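Local coordinates for protein gamma-glutamyltranspeptidase (Streptomyces lincolnensis, PDB 6J3A) that is an LmbA-like homologue of gamma-glutamyltranspeptidases in the Ntn-hydrolase clan and probably works as a related transferase or hydrolase, at residues Cys76-Ala81 with Gly274-Gly279; Ala107-Phe112 with Phe454-Arg459; Tyr263-Trp268 with Ala287-Glu292; Cys309-Ala314 with Arg341-Asp346. All coordinates share one frame; numbering follows the deposited sequence.

Contact 1 (Cys76-Ala81 with Gly274-Gly279)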
# COMPACT_ATOMS: atom_id res chain seq x y z
N CYS A 76 24.86 10.00 13.71
CA CYS A 76 25.28 8.75 14.31
C CYS A 76 24.57 8.52 15.63
O CYS A 76 24.83 9.22 16.62
CB CYS A 76 26.79 8.73 14.56
SG CYS A 76 27.32 7.21 15.40
N GLY A 77 23.71 7.51 15.63
CA GLY A 77 23.06 7.03 16.84
C GLY A 77 23.46 5.61 17.17
O GLY A 77 22.70 4.88 17.79
N GLN A 78 24.64 5.20 16.70
CA GLN A 78 25.25 3.96 17.14
C GLN A 78 26.09 4.22 18.38
O GLN A 78 27.04 5.00 18.35
CB GLN A 78 26.12 3.38 16.04
CG GLN A 78 26.92 2.16 16.47
CD GLN A 78 26.02 1.02 16.87
OE1 GLN A 78 25.35 0.42 16.02
NE2 GLN A 78 25.98 0.71 18.17
N GLY A 79 25.72 3.57 19.48
CA GLY A 79 26.40 3.77 20.73
C GLY A 79 27.71 3.03 20.82
O GLY A 79 28.02 2.17 19.97
N VAL A 80 28.47 3.35 21.87
CA VAL A 80 29.82 2.80 22.09
C VAL A 80 29.84 1.71 23.16
O VAL A 80 28.89 1.53 23.92
CB VAL A 80 30.84 3.90 22.48
CG1 VAL A 80 31.05 4.87 21.32
CG2 VAL A 80 30.45 4.66 23.75
N ALA A 81 30.96 1.00 23.21
CA ALA A 81 31.27 0.08 24.30
C ALA A 81 31.43 0.85 25.62
O ALA A 81 31.90 2.00 25.62
CB ALA A 81 32.53 -0.71 24.00
N GLY A 274 29.81 6.14 7.58
CA GLY A 274 31.25 5.82 7.64
C GLY A 274 31.58 4.40 8.07
O GLY A 274 30.71 3.68 8.55
N PRO A 275 32.86 4.00 7.94
CA PRO A 275 33.27 2.59 8.09
C PRO A 275 33.18 1.99 9.50
O PRO A 275 33.46 0.80 9.67
CB PRO A 275 34.71 2.58 7.59
CG PRO A 275 35.20 3.97 7.82
CD PRO A 275 34.03 4.90 7.95
N TRP A 276 32.79 2.79 10.49
CA TRP A 276 32.24 2.26 11.76
C TRP A 276 30.91 1.48 11.54
O TRP A 276 30.49 0.70 12.40
CB TRP A 276 32.05 3.36 12.82
CG TRP A 276 31.20 4.50 12.37
CD1 TRP A 276 31.65 5.67 11.83
CD2 TRP A 276 29.77 4.59 12.39
NE1 TRP A 276 30.59 6.48 11.50
CE2 TRP A 276 29.42 5.85 11.84
CE3 TRP A 276 28.74 3.74 12.83
CZ2 TRP A 276 28.10 6.28 11.71
CZ3 TRP A 276 27.41 4.17 12.69
CH2 TRP A 276 27.10 5.43 12.15
N SER A 277 30.24 1.72 10.41
CA SER A 277 29.20 0.84 9.90
C SER A 277 29.78 -0.03 8.79
O SER A 277 30.90 0.19 8.35
CB SER A 277 28.03 1.67 9.37
OG SER A 277 28.33 2.21 8.10
N GLN A 278 29.01 -1.00 8.30
CA GLN A 278 29.35 -1.68 7.04
C GLN A 278 29.04 -0.84 5.79
O GLN A 278 29.29 -1.28 4.67
CB GLN A 278 28.63 -3.03 6.92
CG GLN A 278 27.10 -2.96 6.73
CD GLN A 278 26.46 -4.29 6.32
OE1 GLN A 278 25.33 -4.56 6.69
NE2 GLN A 278 27.17 -5.10 5.54
N GLY A 279 28.48 0.36 5.99
CA GLY A 279 28.00 1.22 4.90
C GLY A 279 28.88 1.26 3.67
O GLY A 279 28.40 1.00 2.55
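Cys76 lays its sulfur over one face of the Trp276 indole, with SG 3.7 Å from Trp276 CH2 and 4.0 Å from the centroid of the six-membered ring. Standing anti to the backbone N (chi1 176°), SG is carried toward the indole. Lying 21° off the ring normal, it makes a genuine sulfur-aromatic contact rather than an edge encounter. The benzo end of the indole also meets Gln78, whose CB comes obliquely to within 3.7 Å of Trp276 CZ3. The Gln78 chain then bends away, and its amide is held by two bonds: NE2 gives an almost straight one to Gly79 O (3.1 Å), while OE1 pairs with Thr481.

On the other side of the indole lie Gly274 O and Ser277 CB, both toward the rim. A type I turn from Gly274 to Ser277 brings them there, its carbonyl Gly274 O accepting from both Ser277 N (2.7 Å) and Ser277 OG (2.8 Å). Ser277 OG in turn caps Gly279 N ahead of helix 280-288. Trp276 NE1 is hydrogen-bonded to Glu258, and Arg478 makes a cation-pi contact with the ring. A leucine in place of Trp276 would probably leave the Cys76 sulfur without its aromatic face and Glu258 without its N-H partner.

The buried contact thus joins strand 73-77, paired with the neighbouring strand 256-265, to the loop that links strand 268-272 with helix 280-288.

Contact 2 (Ala107-Phe112 with Phe454-Arg459)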
# COMPACT_ATOMS: atom_id res chain seq x y z
N ALA A 107 25.76 -2.30 23.87
CA ALA A 107 26.48 -1.04 23.71
C ALA A 107 25.66 0.03 24.42
O ALA A 107 24.51 -0.22 24.77
CB ALA A 107 26.65 -0.71 22.24
N VAL A 108 26.23 1.22 24.62
CA VAL A 108 25.47 2.34 25.19
C VAL A 108 24.29 2.60 24.24
O VAL A 108 24.49 2.69 23.04
CB VAL A 108 26.32 3.64 25.30
CG1 VAL A 108 25.47 4.82 25.76
CG2 VAL A 108 27.49 3.46 26.26
N PRO A 109 23.05 2.66 24.76
CA PRO A 109 21.93 2.91 23.84
C PRO A 109 22.04 4.24 23.11
O PRO A 109 22.22 5.28 23.75
CB PRO A 109 20.71 2.90 24.76
CG PRO A 109 21.11 2.02 25.89
CD PRO A 109 22.59 2.21 26.09
N GLY A 110 21.97 4.20 21.78
CA GLY A 110 22.23 5.38 20.95
C GLY A 110 21.06 5.96 20.18
O GLY A 110 21.08 7.13 19.79
N ALA A 111 20.03 5.14 19.95
CA ALA A 111 18.89 5.54 19.15
C ALA A 111 18.12 6.72 19.73
O ALA A 111 17.78 7.65 19.02
CB ALA A 111 17.96 4.36 18.94
N PHE A 112 17.83 6.68 21.02
CA PHE A 112 17.01 7.71 21.62
C PHE A 112 17.59 9.10 21.42
O PHE A 112 16.91 10.00 20.92
CB PHE A 112 16.76 7.49 23.10
CG PHE A 112 15.85 8.52 23.69
CD1 PHE A 112 14.48 8.40 23.56
CD2 PHE A 112 16.36 9.63 24.34
CE1 PHE A 112 13.63 9.37 24.09
CE2 PHE A 112 15.53 10.60 24.87
CZ PHE A 112 14.16 10.47 24.74
N PHE A 454 11.19 -2.29 28.18
CA PHE A 454 12.01 -2.75 27.05
C PHE A 454 13.41 -3.12 27.52
O PHE A 454 13.84 -2.64 28.57
CB PHE A 454 12.08 -1.69 25.93
CG PHE A 454 12.55 -0.35 26.41
CD1 PHE A 454 13.91 -0.05 26.50
CD2 PHE A 454 11.63 0.62 26.80
CE1 PHE A 454 14.33 1.19 26.95
CE2 PHE A 454 12.06 1.86 27.26
CZ PHE A 454 13.41 2.15 27.33
N PRO A 455 14.14 -3.96 26.75
CA PRO A 455 15.49 -4.37 27.10
C PRO A 455 16.61 -3.53 26.49
O PRO A 455 16.39 -2.71 25.61
CB PRO A 455 15.56 -5.79 26.52
CG PRO A 455 14.68 -5.74 25.31
CD PRO A 455 13.68 -4.63 25.51
N LEU A 456 17.81 -3.80 26.98
CA LEU A 456 19.05 -3.31 26.37
C LEU A 456 19.41 -4.06 25.09
O LEU A 456 18.93 -5.18 24.82
CB LEU A 456 20.20 -3.44 27.37
CG LEU A 456 20.20 -2.42 28.51
CD1 LEU A 456 20.99 -2.94 29.70
CD2 LEU A 456 20.78 -1.10 28.04
N GLY A 457 20.29 -3.43 24.32
CA GLY A 457 20.72 -3.94 23.02
C GLY A 457 21.77 -5.02 23.12
O GLY A 457 22.10 -5.47 24.22
N THR A 458 22.28 -5.45 21.97
CA THR A 458 23.27 -6.52 21.89
C THR A 458 24.30 -6.30 20.77
O THR A 458 24.79 -7.27 20.18
CB THR A 458 22.59 -7.87 21.64
OG1 THR A 458 21.81 -7.79 20.44
CG2 THR A 458 21.69 -8.26 22.82
N ARG A 459 24.64 -5.04 20.49
CA ARG A 459 25.46 -4.73 19.30
C ARG A 459 26.95 -5.01 19.48
O ARG A 459 27.65 -5.27 18.50
CB ARG A 459 25.24 -3.30 18.83
CG ARG A 459 25.66 -3.00 17.38
CD ARG A 459 24.87 -3.76 16.33
NE ARG A 459 23.43 -3.53 16.45
CZ ARG A 459 22.49 -4.04 15.67
NH1 ARG A 459 22.81 -4.85 14.66
NH2 ARG A 459 21.22 -3.76 15.90
O HOH W 1 23.57 -2.32 21.86
O HOH W 2 22.01 -0.87 23.78
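Pro109 and Leu456 make the direct side-chain contact here, crossing obliquely so that one ring corner meets one methyl: Pro109 CG lies 3.8 Å from Leu456 CD2. Leu456 has CG anti to its carbonyl carbon (chi1 -74°), and although its first bond runs past the other segment, the end of the branch comes back toward the proline. Leu225 and Ala229 of helix 220-229 also touch this leucine, and Leu250 of helix 247-252 touches the proline, so the pair belongs to an apolar seam between helices.

Farther along, the backbones run close without bonding directly, and Ala107 N and Arg459 N are 4.5 Å apart. Two waters fill in. One accepts from both Ala107 N (3.0 Å) and Arg459 N (3.2 Å); the other donates to Ala107 O (2.8 Å) and accepts from Gly457 N (3.1 Å). The side chain of Arg459 leads away, its NE in a salt bridge with Glu60 and its NH2 bonded to Ser439.

Chemically, this is a loop-to-loop junction of mixed character: dispersion joins the side chains, while the two waters give three buried backbone N-H groups and the carbonyl of Ala107 partners that the facing backbone does not supply directly.

Contact 3 (Tyr263-Trp268 with Ala287-Glu292)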
# COMPACT_ATOMS: atom_id res chain seq x y z
N TYR A 263 30.53 7.80 -2.93
CA TYR A 263 31.20 7.31 -4.11
C TYR A 263 30.39 7.66 -5.36
O TYR A 263 29.19 7.39 -5.44
CB TYR A 263 31.42 5.80 -4.01
CG TYR A 263 32.28 5.27 -5.11
CD1 TYR A 263 33.63 5.61 -5.19
CD2 TYR A 263 31.75 4.44 -6.10
CE1 TYR A 263 34.43 5.14 -6.22
CE2 TYR A 263 32.54 3.95 -7.13
CZ TYR A 263 33.88 4.30 -7.19
OH TYR A 263 34.67 3.83 -8.20
N ASP A 264 31.07 8.27 -6.32
CA ASP A 264 30.50 8.62 -7.61
C ASP A 264 30.55 7.44 -8.59
O ASP A 264 31.61 6.86 -8.83
CB ASP A 264 31.24 9.83 -8.17
CG ASP A 264 30.96 11.12 -7.38
OD1 ASP A 264 30.21 11.09 -6.37
OD2 ASP A 264 31.49 12.18 -7.77
N TRP A 265 29.39 7.08 -9.13
CA TRP A 265 29.28 6.00 -10.10
C TRP A 265 28.22 6.31 -11.16
O TRP A 265 27.04 6.48 -10.84
CB TRP A 265 28.95 4.67 -9.41
CG TRP A 265 28.69 3.54 -10.37
CD1 TRP A 265 29.62 2.74 -10.98
CD2 TRP A 265 27.41 3.10 -10.84
NE1 TRP A 265 29.00 1.81 -11.80
CE2 TRP A 265 27.64 2.02 -11.73
CE3 TRP A 265 26.09 3.52 -10.61
CZ2 TRP A 265 26.60 1.36 -12.38
CZ3 TRP A 265 25.06 2.86 -11.25
CH2 TRP A 265 25.32 1.79 -12.13
N ASN A 266 28.66 6.38 -12.42
CA ASN A 266 27.76 6.41 -13.59
C ASN A 266 26.67 7.50 -13.51
O ASN A 266 25.49 7.25 -13.76
CB ASN A 266 27.14 5.02 -13.77
CG ASN A 266 26.25 4.93 -14.99
OD1 ASN A 266 26.69 5.19 -16.11
ND2 ASN A 266 24.99 4.56 -14.78
N GLY A 267 27.07 8.71 -13.12
CA GLY A 267 26.15 9.84 -12.98
C GLY A 267 25.54 10.02 -11.60
O GLY A 267 25.01 11.10 -11.29
N TRP A 268 25.60 8.96 -10.79
CA TRP A 268 25.08 8.96 -9.42
C TRP A 268 26.19 9.12 -8.39
O TRP A 268 27.35 8.81 -8.64
CB TRP A 268 24.34 7.66 -9.08
CG TRP A 268 23.29 7.20 -10.03
CD1 TRP A 268 23.49 6.58 -11.23
CD2 TRP A 268 21.87 7.24 -9.83
NE1 TRP A 268 22.28 6.27 -11.80
CE2 TRP A 268 21.27 6.66 -10.97
CE3 TRP A 268 21.05 7.74 -8.82
CZ2 TRP A 268 19.89 6.57 -11.12
CZ3 TRP A 268 19.67 7.64 -8.97
CH2 TRP A 268 19.11 7.06 -10.11
N ALA A 287 32.75 0.57 -6.73
CA ALA A 287 34.12 0.79 -7.19
C ALA A 287 34.76 -0.42 -7.89
O ALA A 287 35.63 -0.27 -8.74
CB ALA A 287 34.99 1.22 -6.03
N LEU A 288 34.32 -1.61 -7.52
CA LEU A 288 34.81 -2.85 -8.14
C LEU A 288 34.34 -3.05 -9.57
O LEU A 288 34.99 -3.74 -10.35
CB LEU A 288 34.39 -4.08 -7.31
CG LEU A 288 35.42 -4.89 -6.50
CD1 LEU A 288 36.79 -4.25 -6.39
CD2 LEU A 288 34.87 -5.18 -5.11
N LEU A 289 33.21 -2.45 -9.92
CA LEU A 289 32.55 -2.75 -11.18
C LEU A 289 33.35 -2.23 -12.37
O LEU A 289 33.94 -1.17 -12.28
CB LEU A 289 31.15 -2.16 -11.19
CG LEU A 289 30.19 -2.69 -10.12
CD1 LEU A 289 28.95 -1.80 -10.02
CD2 LEU A 289 29.80 -4.14 -10.38
N PRO A 290 33.37 -2.99 -13.48
CA PRO A 290 33.89 -2.41 -14.71
C PRO A 290 32.91 -1.38 -15.30
O PRO A 290 31.72 -1.38 -14.95
CB PRO A 290 34.05 -3.61 -15.64
CG PRO A 290 33.07 -4.62 -15.15
CD PRO A 290 32.96 -4.40 -13.67
N PRO A 291 33.40 -0.52 -16.20
CA PRO A 291 32.50 0.46 -16.82
C PRO A 291 31.39 -0.17 -17.67
O PRO A 291 30.30 0.40 -17.76
CB PRO A 291 33.44 1.32 -17.68
CG PRO A 291 34.70 0.54 -17.82
CD PRO A 291 34.80 -0.34 -16.61
N GLU A 292 31.67 -1.35 -18.23
CA GLU A 292 30.81 -2.04 -19.18
C GLU A 292 30.20 -3.29 -18.56
O GLU A 292 30.76 -4.39 -18.66
CB GLU A 292 31.70 -2.41 -20.37
CG GLU A 292 31.05 -3.16 -21.52
CD GLU A 292 31.79 -2.94 -22.84
OE1 GLU A 292 31.87 -3.91 -23.63
OE2 GLU A 292 32.29 -1.81 -23.08
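Tyr263 and Trp265, alternate residues of strand 256-265, face Ala287 and Leu289, and the backbones come nearest at Trp265 and Ala287, with CA atoms 7.7 Å apart. The strand then reverses through a type I' turn from Trp265 to Trp268, a tight two-residue hairpin closed by mutual backbone bonds, Trp265 N to Trp268 O (2.7 Å) and Trp268 N to Trp265 O (2.9 Å).

Tyr263 is the closer of the two aromatic residues. With CG anti to the backbone N (chi1 -172°), the ring is carried out toward the helix, and its phenol end settles on the alanine: OH is 3.3 Å from Ala287 CA, and CZ is 3.5 Å from Ala287 CB. Tyr263 also touches Leu283 and Leu286 of helix 280-288. Trp265, turned outward in the same way, touches more lightly; Leu289 CD1 approaches the indole obliquely, 4.0 Å from Trp265 NE1. Asn266 CB of the turn lies over the centre of one face of that indole, 3.4 Å above its plane. A serine at Tyr263 would probably open a gap beside Ala287 and leave Leu283 and Leu286 without their aromatic neighbour.

The C-terminal end of strand 256-265 thus packs on helix 280-288 through Tyr263, and Trp265 also touches Leu515 and Ala518 of helix 506-519, consistent with the layered sheets and helices of the Ntn-hydrolase fold.

Contact 4 (Cys309-Ala314 with Arg341-Asp346)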
# COMPACT_ATOMS: atom_id res chain seq x y z
N CYS A 309 31.05 -8.73 -4.39
CA CYS A 309 30.58 -8.65 -3.01
C CYS A 309 31.49 -9.40 -2.02
O CYS A 309 31.82 -8.86 -0.95
CB CYS A 309 29.16 -9.18 -2.91
SG CYS A 309 28.55 -9.24 -1.22
N LYS A 310 31.90 -10.62 -2.37
CA LYS A 310 32.86 -11.39 -1.55
C LYS A 310 34.14 -10.60 -1.27
O LYS A 310 34.58 -10.51 -0.13
CB LYS A 310 33.19 -12.75 -2.21
CG LYS A 310 32.24 -13.87 -1.78
CD LYS A 310 31.55 -14.59 -2.93
CE LYS A 310 32.10 -15.97 -3.19
NZ LYS A 310 31.19 -16.71 -4.11
N LEU A 311 34.70 -10.01 -2.32
CA LEU A 311 35.93 -9.24 -2.19
C LEU A 311 35.73 -7.98 -1.36
O LEU A 311 36.62 -7.59 -0.61
CB LEU A 311 36.49 -8.88 -3.57
CG LEU A 311 36.84 -10.04 -4.51
CD1 LEU A 311 37.16 -9.51 -5.90
CD2 LEU A 311 38.00 -10.87 -3.98
N ALA A 312 34.57 -7.33 -1.50
CA ALA A 312 34.29 -6.13 -0.70
C ALA A 312 34.06 -6.49 0.76
O ALA A 312 34.47 -5.75 1.64
CB ALA A 312 33.09 -5.37 -1.25
N MET A 313 33.43 -7.64 1.02
CA MET A 313 33.17 -8.11 2.38
C MET A 313 34.44 -8.49 3.13
O MET A 313 34.59 -8.24 4.32
CB MET A 313 32.19 -9.29 2.36
CG MET A 313 30.76 -8.89 2.06
SD MET A 313 30.03 -7.70 3.22
CE MET A 313 28.84 -8.75 4.04
N ALA A 314 35.36 -9.10 2.40
CA ALA A 314 36.69 -9.42 2.91
C ALA A 314 37.39 -8.18 3.43
O ALA A 314 38.00 -8.20 4.50
CB ALA A 314 37.52 -10.07 1.82
N ARG A 341 39.46 -6.01 -9.15
CA ARG A 341 38.48 -6.59 -10.08
C ARG A 341 39.01 -7.73 -10.97
O ARG A 341 38.22 -8.51 -11.49
CB ARG A 341 37.80 -5.52 -10.94
CG ARG A 341 38.58 -4.94 -12.12
CD ARG A 341 37.70 -3.99 -12.94
NE ARG A 341 37.19 -2.92 -12.07
CZ ARG A 341 37.68 -1.68 -11.98
NH1 ARG A 341 37.13 -0.82 -11.12
NH2 ARG A 341 38.69 -1.27 -12.73
N GLU A 342 40.34 -7.80 -11.13
CA GLU A 342 41.01 -8.93 -11.81
C GLU A 342 40.87 -10.23 -11.03
O GLU A 342 40.92 -11.32 -11.61
CB GLU A 342 42.51 -8.65 -12.00
CG GLU A 342 42.87 -7.39 -12.79
CD GLU A 342 42.28 -7.35 -14.20
OE1 GLU A 342 41.96 -8.43 -14.77
OE2 GLU A 342 42.14 -6.23 -14.75
N LEU A 343 40.70 -10.11 -9.71
CA LEU A 343 40.46 -11.26 -8.84
C LEU A 343 39.09 -11.92 -9.03
O LEU A 343 38.85 -13.00 -8.50
CB LEU A 343 40.64 -10.86 -7.37
CG LEU A 343 42.03 -10.33 -6.98
CD1 LEU A 343 41.98 -9.72 -5.59
CD2 LEU A 343 43.07 -11.44 -7.06
N VAL A 344 38.20 -11.25 -9.76
CA VAL A 344 36.95 -11.87 -10.22
C VAL A 344 37.33 -12.85 -11.34
O VAL A 344 37.80 -12.43 -12.40
CB VAL A 344 35.93 -10.83 -10.75
CG1 VAL A 344 34.63 -11.50 -11.16
CG2 VAL A 344 35.63 -9.77 -9.69
N GLY A 345 37.13 -14.14 -11.10
CA GLY A 345 37.47 -15.19 -12.06
C GLY A 345 36.22 -15.83 -12.61
O GLY A 345 35.12 -15.52 -12.18
N ASP A 346 36.41 -16.72 -13.57
CA ASP A 346 35.30 -17.48 -14.16
C ASP A 346 34.57 -18.34 -13.13
O ASP A 346 33.35 -18.51 -13.22
CB ASP A 346 35.81 -18.39 -15.29
CG ASP A 346 36.27 -17.60 -16.52
OD1 ASP A 346 36.13 -16.36 -16.56
OD2 ASP A 346 36.78 -18.25 -17.45
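Leu311 carries this contact alone on the helical side, meeting Leu343 and Val344 in the loop that follows helix 334-341. Before it in helix 299-319, Cys309 and Lys310 look to other partners: Cys309 packs on Gln285 of helix 280-288 and Asn540 of strand 538-540, while Lys310 NZ forms a salt bridge with Glu307 one turn back. Leu311 itself points across to the loop. Its CG stands anti to the carbonyl carbon (chi1 -60°), which extends one methyl into the angle between two neighbours: CD1 lies 4.0 Å from Leu343 CB and 4.1 Å from Val344 CG2.

The helix packs here on a type I beta turn, closed by a bond from Val344 N to Arg341 O (3.2 Å), in one of the helical layers that flank the sheets, consistent with the Ntn-hydrolase fold. Only van der Waals contact joins the two side-chain sets. Past Leu311, Ala312 and Met313 touch Val281 of helix 280-288, and the helix keeps its regular pattern: Met313 N bonds to Cys309 O (2.8 Å), and Ala314 N to Lys310 O (3.0 Å). On the loop side, Gly345 O accepts a bond from His303, which lies earlier in the same helix as Leu311.

From the N terminus, residues 76-81 open contact 1 and 107-112 open contact 2. Residues 263-268 then begin contact 3 before 274-279 complete contact 1, so contact 1 crosses both 2 and 3. It ties strand 73-77 to the loop before helix 280-288, and contact 3, closed by 287-292, ties strand 256-265 to the end of that helix. Contact 4 follows in series, joining helix 299-319 to the loop after helix 334-341. Both 3 and 4 fall within the long loop that 454-459 finally closes for contact 2, at the start of helix 111-122. Probable hydrogen bonds link contacts 1 and 2 (Val108 N to Val80 O) and 3 and 4 (Arg341 NE to Leu288 O).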